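Local coordinates for glycosyl transferase (Staphylococcus aureus, PDB 5TZJ), which is a glycosyltransferase family 2 protein, modelled with uridine-diphosphate-N-acetylglucosamine in a pocket, at residues Y325-D328 and K333-I336. Sequence-based numbering, arbitrary orientation.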
loop_
_atom_site.group_PDB
_atom_site.type_symbol
_atom_site.label_atom_id
_atom_site.label_comp_id
_atom_site.label_asym_id
_atom_site.label_seq_id
_atom_site.Cartn_x
_atom_site.Cartn_y
_atom_site.Cartn_z
ATOM N N TYR A 325 -3.234 -34.194 -8.920
ATOM C CA TYR A 325 -3.491 -35.168 -9.971
ATOM C C TYR A 325 -2.291 -36.102 -10.172
ATOM O O TYR A 325 -2.423 -37.328 -10.091
ATOM C CB TYR A 325 -3.844 -34.445 -11.271
ATOM C CG TYR A 325 -3.990 -35.393 -12.442
ATOM C CD1 TYR A 325 -5.064 -36.280 -12.523
ATOM C CD2 TYR A 325 -3.068 -35.387 -13.467
ATOM C CE1 TYR A 325 -5.201 -37.147 -13.616
ATOM C CE2 TYR A 325 -3.191 -36.248 -14.549
ATOM C CZ TYR A 325 -4.245 -37.112 -14.627
ATOM O OH TYR A 325 -4.320 -37.945 -15.718
ATOM N N ARG A 326 -1.108 -35.540 -10.430
ATOM C CA ARG A 326 0.140 -36.316 -10.365
ATOM C C ARG A 326 1.221 -35.428 -9.790
ATOM O O ARG A 326 1.187 -34.205 -9.958
ATOM C CB ARG A 326 0.642 -36.803 -11.726
ATOM C CG ARG A 326 -0.360 -37.608 -12.498
ATOM C CD ARG A 326 0.208 -38.913 -12.931
ATOM N NE ARG A 326 -0.702 -39.647 -13.811
ATOM C CZ ARG A 326 -1.807 -40.272 -13.407
ATOM N NH1 ARG A 326 -2.177 -40.234 -12.128
ATOM N NH2 ARG A 326 -2.552 -40.934 -14.287
ATOM N N PHE A 327 2.198 -36.045 -9.132
ATOM C CA PHE A 327 3.353 -35.238 -8.777
ATOM C C PHE A 327 4.534 -36.146 -8.487
ATOM O O PHE A 327 4.382 -37.317 -8.120
ATOM C CB PHE A 327 3.090 -34.331 -7.566
ATOM C CG PHE A 327 2.885 -35.097 -6.252
ATOM C CD1 PHE A 327 1.724 -35.812 -6.029
ATOM C CD2 PHE A 327 3.859 -35.101 -5.275
ATOM C CE1 PHE A 327 1.504 -36.470 -4.854
ATOM C CE2 PHE A 327 3.661 -35.797 -4.084
ATOM C CZ PHE A 327 2.495 -36.497 -3.880
ATOM N N ASP A 328 5.698 -35.563 -8.696
ATOM C CA ASP A 328 7.002 -36.098 -8.359
ATOM C C ASP A 328 7.549 -35.313 -7.175
ATOM O O ASP A 328 7.221 -34.132 -6.991
ATOM C CB ASP A 328 7.972 -35.952 -9.545
ATOM C CG ASP A 328 7.529 -36.730 -10.774
ATOM O OD1 ASP A 328 7.914 -36.323 -11.890
ATOM O OD2 ASP A 328 6.784 -37.720 -10.632
ATOM N N LYS A 333 11.235 -30.926 -3.169
ATOM C CA LYS A 333 10.148 -30.064 -3.623
ATOM C C LYS A 333 9.207 -30.843 -4.548
ATOM O O LYS A 333 9.501 -31.973 -4.972
ATOM C CB LYS A 333 10.718 -28.829 -4.332
ATOM C CG LYS A 333 11.655 -28.037 -3.452
ATOM C CD LYS A 333 12.174 -26.866 -4.215
ATOM C CE LYS A 333 13.460 -26.344 -3.637
ATOM N NZ LYS A 333 14.157 -25.569 -4.724
ATOM N N LEU A 334 8.042 -30.258 -4.847
ATOM C CA LEU A 334 7.057 -30.966 -5.670
ATOM C C LEU A 334 7.075 -30.467 -7.116
ATOM O O LEU A 334 7.021 -29.260 -7.377
ATOM C CB LEU A 334 5.647 -30.815 -5.100
ATOM C CG LEU A 334 5.432 -31.279 -3.662
ATOM C CD1 LEU A 334 4.001 -31.059 -3.310
ATOM C CD2 LEU A 334 5.837 -32.749 -3.476
ATOM N N ASN A 335 7.041 -31.411 -8.054
ATOM C CA ASN A 335 6.805 -31.140 -9.466
ATOM C C ASN A 335 5.385 -31.646 -9.733
ATOM O O ASN A 335 5.133 -32.858 -9.752
ATOM C CB ASN A 335 7.841 -31.831 -10.381
ATOM C CG ASN A 335 9.266 -31.375 -10.151
ATOM O OD1 ASN A 335 9.543 -30.370 -9.488
ATOM N ND2 ASN A 335 10.201 -32.119 -10.731
ATOM N N ILE A 336 4.449 -30.723 -9.935
ATOM C CA ILE A 336 3.033 -31.049 -9.886
ATOM C C ILE A 336 2.403 -30.826 -11.244
ATOM O O ILE A 336 2.598 -29.762 -11.862
ATOM C CB ILE A 336 2.292 -30.186 -8.848
ATOM C CG1 ILE A 336 2.937 -30.362 -7.489
ATOM C CG2 ILE A 336 0.801 -30.534 -8.866
ATOM C CD1 ILE A 336 2.526 -29.284 -6.547
HETATM O O HOH W 1 9.310 -34.136 -12.339
#
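Asp328 and Asn335 face each other as a hydrogen-bonded antiparallel pair. Asp328 N donates to Asn335 O at 3.0 Å. Asn335 N returns a bond to Asp328 O at 2.9 Å. Both are nearly straight, the second with an N-H...O angle of 170°. Each carbonyl also takes a CA-H...O contact, Asn335 O from Phe327 CA at 3.1 Å and Asp328 O from Leu334 CA.

The side chains of the pair share one face of the sheet. A water bridges them. It donates to Asp328 OD1 at 2.6 Å. It accepts from Asn335 ND2 at 2.7 Å. The other end of the Asn335 amide, OD1, is bonded to Gly347 N, so the amide is held at both ends.

Apolar contacts lie on the other face. Phe327 and Ile336 form the neighbouring non-hydrogen-bonded pair, with Phe327 CB 4.0 Å from Ile336 CG1. Phe327 chi1 of 67° puts CG between the backbone N and the carbonyl carbon, and the ring then reaches Leu334. Phe327 CD2 lies 3.6 Å from the methyl Leu334 CD2, the two side chains meeting obliquely.

The two strands form a beta hairpin, 326-330 with 333-337. Strand 344-348 pairs with the second arm, completing a three-stranded antiparallel meander at the C-terminal end of the modelled chain.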